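PDB 4L9P: CaaX farnesyltransferase alpha subunit Ram2 from Aspergillus fumigatus, which forms the alpha subunit of a heterodimeric protein farnesyltransferase and probably also, with another partner, of an enzyme that geranylgeranylates CaaX proteins. Local coordinates for residues R181-Q184 / D185-L189; N201-Y204 / M205-G209. The protein carries 1 engineered substitution. All coordinates share one frame; numbering follows the deposited sequence.

Contact 1: R181-Q184 / D185-L189; sequences REIQ and DVEAL
The edge of the R181 guanidinium faces the carboxylate of D185, one helical turn further on, and the two flat groups are turned 53° against each other. R181 grips side-on, one nitrogen to each oxygen: NE lies 2.9 Å from D185 OD1 and NH2 3.1 Å from D185 OD2, a bidentate salt bridge. OD1 is met on its syn side but 29° out of the carboxylate plane, whereas OD2 uses its syn lone pair. Bends at chi2 and chi3 curl the arginine round so that NE as well as NH2 meets the acid. A water 2.7 Å from D185 OD1 donates to that oxygen and accepts from Q184 NE2 at 3.3 Å, so OD1 has two partners here. The second turn contact is looser: the E187 side chain crosses I183 at a slant, OE2 lying 3.9 Å from I183 CG1, while OE2 is salt-bridged to R203 of the next helix. Beneath the side chains run ordinary i to i+4 helix bonds, from D185 N to R181 O through A188 N to Q184 O. Outside the pair, R167 of helix 161-174 bridges both D185 OD2 and E182 OE2, and R181 NH2 also reaches D148 of helix 146-156. Two arginines on the buried D185 would favour its ionised form, and the charge pairing probably offsets the cost of burying the carboxylate where the helix packs on helices 146-156 and 161-174.

Contact 2: N201-Y204 / M205-G209; sequences NHRY and MLRFG
F208 CB sits over one face of the Y204 ring, 3.8 Å from its centroid and 18° off the normal, a CH-pi contact displaced toward the rim. The two aromatic rings themselves are oblique, with planes at 41°. With CG anti to its backbone nitrogen (chi1 -178°), the Y204 ring projects outward and leans toward the next turn, where F208 CB meets it. The M205 chain lies beside H202 and points the same way, while L206 CD1 comes to 3.9 Å from H202 CD2. R203 and R207 share a water, 2.9 Å from R203 NH2 and 3.3 Å from R207 NH2, in the plane of each guanidinium. E244 pairs with NE of both arginines and probably offsets their like charges. The Y204 backbone carbonyl accepts F208 N at 2.7 Å, just before G209 leaves helical geometry. Helix 197-208 is thus wedged between neighbours: M205 and H202 face helix 161-174, L206 and R207 lie against helix 180-192, Y204 and F208 pack on Y264 of helix 259-272, and on the beta subunit Ram1 Y298 stacks on Y204 while G307 accepts from N201.

Along the chain the contacts come in series, neither nested nor crossed. Contact 1 joins successive turns of helix 180-192, and contact 2 does the same in helix 197-208, the next helix; neither closes a loop. The two helices form a roughly antiparallel pair within one prenyltransferase alpha subunit repeat, consistent with the helical hairpins of this TPR-related family. The centres of contacts 1 and 2 lie about 12 Å apart, and side chains meet between them: a salt bridge joins the helices at one place, a probable hydrogen bond from H202 NE2 to E182 OE1 at another, and I183 packs against R207. Contact 1 ties the pair back to helix 146-156, contact 2 onward to helix 259-272 and Ram1.

Contact 1: R181-Q184 / D185-L189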
# COMPACT_ATOMS: atom_id res chain seq x y z
N ARG A 181 7.97 -22.23 19.46
CA ARG A 181 7.94 -20.78 19.85
C ARG A 181 7.17 -19.95 18.84
O ARG A 181 6.69 -18.88 19.19
CB ARG A 181 9.33 -20.19 20.00
CG ARG A 181 9.92 -20.48 21.39
CD ARG A 181 9.18 -19.68 22.50
NE ARG A 181 9.29 -18.24 22.20
CZ ARG A 181 10.37 -17.48 22.36
NH1 ARG A 181 11.51 -17.97 22.90
NH2 ARG A 181 10.36 -16.23 21.99
N GLU A 182 7.04 -20.42 17.60
CA GLU A 182 6.28 -19.61 16.63
C GLU A 182 4.82 -19.61 17.04
O GLU A 182 4.20 -18.52 17.13
CB GLU A 182 6.47 -20.16 15.22
CG GLU A 182 7.87 -19.87 14.64
CD GLU A 182 8.23 -18.39 14.66
OE1 GLU A 182 7.36 -17.59 14.21
OE2 GLU A 182 9.30 -17.98 15.13
N ILE A 183 4.23 -20.76 17.28
CA ILE A 183 2.85 -20.80 17.74
C ILE A 183 2.70 -20.20 19.13
O ILE A 183 1.73 -19.49 19.39
CB ILE A 183 2.25 -22.20 17.59
CG1 ILE A 183 0.76 -22.14 17.61
CG2 ILE A 183 2.83 -23.22 18.61
CD1 ILE A 183 0.21 -21.54 16.19
N GLN A 184 3.65 -20.47 20.04
CA GLN A 184 3.51 -19.93 21.38
C GLN A 184 3.56 -18.41 21.35
O GLN A 184 2.78 -17.75 22.10
CB GLN A 184 4.66 -20.44 22.26
CG GLN A 184 4.74 -19.80 23.64
CD GLN A 184 5.92 -20.35 24.42
OE1 GLN A 184 6.19 -21.58 24.38
NE2 GLN A 184 6.68 -19.45 25.04
N ASP A 185 4.42 -17.81 20.52
CA ASP A 185 4.50 -16.34 20.49
C ASP A 185 3.22 -15.75 19.86
O ASP A 185 2.72 -14.74 20.36
CB ASP A 185 5.76 -15.89 19.74
CG ASP A 185 7.03 -16.15 20.53
OD1 ASP A 185 6.97 -16.64 21.71
OD2 ASP A 185 8.10 -15.87 19.97
N VAL A 186 2.69 -16.41 18.82
CA VAL A 186 1.40 -15.95 18.29
C VAL A 186 0.32 -16.04 19.38
O VAL A 186 -0.44 -15.09 19.55
CB VAL A 186 1.02 -16.86 17.09
CG1 VAL A 186 -0.51 -16.88 16.83
CG2 VAL A 186 1.77 -16.46 15.86
N GLU A 187 0.29 -17.14 20.14
CA GLU A 187 -0.73 -17.29 21.18
C GLU A 187 -0.56 -16.29 22.31
O GLU A 187 -1.55 -15.81 22.88
CB GLU A 187 -0.82 -18.77 21.66
CG GLU A 187 -1.44 -19.57 20.46
CD GLU A 187 -1.70 -20.99 20.70
OE1 GLU A 187 -1.21 -21.50 21.74
OE2 GLU A 187 -2.36 -21.60 19.83
N ALA A 188 0.68 -15.94 22.66
CA ALA A 188 0.87 -14.92 23.69
C ALA A 188 0.35 -13.58 23.19
O ALA A 188 -0.24 -12.81 23.96
CB ALA A 188 2.34 -14.81 24.05
N LEU A 189 0.61 -13.25 21.91
CA LEU A 189 0.14 -11.97 21.35
C LEU A 189 -1.38 -12.00 21.28
O LEU A 189 -2.00 -10.93 21.54
CB LEU A 189 0.79 -11.75 19.99
CG LEU A 189 2.29 -11.38 20.18
CD1 LEU A 189 3.06 -11.68 18.89
CD2 LEU A 189 2.44 -9.90 20.59
O HOH W 1 6.14 -16.30 24.24

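Contact 2: N201-Y204 / M205-G209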
# COMPACT_ATOMS: atom_id res chain seq x y z
N ASN A 201 -2.56 -13.52 10.98
CA ASN A 201 -1.97 -13.75 9.67
C ASN A 201 -0.76 -14.68 9.75
O ASN A 201 -0.58 -15.55 8.90
CB ASN A 201 -1.66 -12.38 9.01
CG ASN A 201 -1.02 -12.56 7.65
OD1 ASN A 201 -1.73 -12.90 6.69
ND2 ASN A 201 0.32 -12.50 7.57
N HIS A 202 0.07 -14.45 10.78
CA HIS A 202 1.26 -15.32 10.95
C HIS A 202 0.78 -16.71 11.32
O HIS A 202 1.38 -17.71 10.86
CB HIS A 202 2.14 -14.73 12.04
CG HIS A 202 3.51 -15.36 12.09
ND1 HIS A 202 4.47 -15.06 11.14
CD2 HIS A 202 4.09 -16.21 12.98
CE1 HIS A 202 5.57 -15.72 11.43
NE2 HIS A 202 5.36 -16.44 12.52
N ARG A 203 -0.30 -16.84 12.09
CA ARG A 203 -0.83 -18.18 12.44
C ARG A 203 -1.21 -18.94 11.17
O ARG A 203 -0.94 -20.14 11.05
CB ARG A 203 -2.07 -18.07 13.34
CG ARG A 203 -2.45 -19.46 13.93
CD ARG A 203 -3.77 -19.34 14.79
NE ARG A 203 -3.99 -20.66 15.35
CZ ARG A 203 -3.59 -21.06 16.55
NH1 ARG A 203 -3.04 -20.20 17.43
NH2 ARG A 203 -3.73 -22.35 16.85
N TYR A 204 -1.86 -18.23 10.24
CA TYR A 204 -2.24 -18.90 8.99
C TYR A 204 -0.97 -19.42 8.25
O TYR A 204 -0.94 -20.56 7.75
CB TYR A 204 -3.04 -17.94 8.08
CG TYR A 204 -3.47 -18.69 6.82
CD1 TYR A 204 -2.63 -18.78 5.68
CD2 TYR A 204 -4.75 -19.29 6.75
CE1 TYR A 204 -3.03 -19.48 4.53
CE2 TYR A 204 -5.17 -19.97 5.60
CZ TYR A 204 -4.28 -20.09 4.51
OH TYR A 204 -4.67 -20.80 3.38
N MET A 205 0.07 -18.62 8.19
CA MET A 205 1.29 -19.09 7.56
C MET A 205 1.83 -20.35 8.25
O MET A 205 2.20 -21.35 7.59
CB MET A 205 2.33 -18.02 7.64
CG MET A 205 3.59 -18.40 6.88
SD MET A 205 4.99 -18.49 7.96
CE MET A 205 4.55 -17.81 9.45
N LEU A 206 1.85 -20.33 9.59
CA LEU A 206 2.44 -21.48 10.31
C LEU A 206 1.63 -22.72 10.03
O LEU A 206 2.20 -23.81 9.90
CB LEU A 206 2.39 -21.22 11.82
CG LEU A 206 3.28 -20.07 12.32
CD1 LEU A 206 3.06 -19.85 13.82
CD2 LEU A 206 4.78 -20.31 12.01
N ARG A 207 0.31 -22.60 9.99
CA ARG A 207 -0.54 -23.79 9.90
C ARG A 207 -0.88 -24.24 8.48
O ARG A 207 -0.98 -25.46 8.23
CB ARG A 207 -1.83 -23.58 10.69
CG ARG A 207 -1.61 -23.40 12.22
CD ARG A 207 -1.18 -24.71 12.81
NE ARG A 207 -1.37 -24.76 14.25
CZ ARG A 207 -0.41 -25.15 15.09
NH1 ARG A 207 0.83 -25.38 14.62
NH2 ARG A 207 -0.68 -25.23 16.39
N PHE A 208 -1.04 -23.27 7.58
CA PHE A 208 -1.63 -23.53 6.27
C PHE A 208 -0.80 -22.97 5.17
O PHE A 208 -1.12 -23.21 4.01
CB PHE A 208 -3.10 -23.02 6.22
CG PHE A 208 -3.96 -23.74 7.18
CD1 PHE A 208 -4.28 -25.05 6.94
CD2 PHE A 208 -4.34 -23.15 8.39
CE1 PHE A 208 -5.03 -25.77 7.84
CE2 PHE A 208 -5.14 -23.84 9.30
CZ PHE A 208 -5.45 -25.18 9.02
N GLY A 209 0.27 -22.25 5.48
CA GLY A 209 1.07 -21.68 4.40
C GLY A 209 1.90 -22.69 3.63
O GLY A 209 2.31 -23.71 4.19
O HOH W 2 -3.07 -24.63 18.52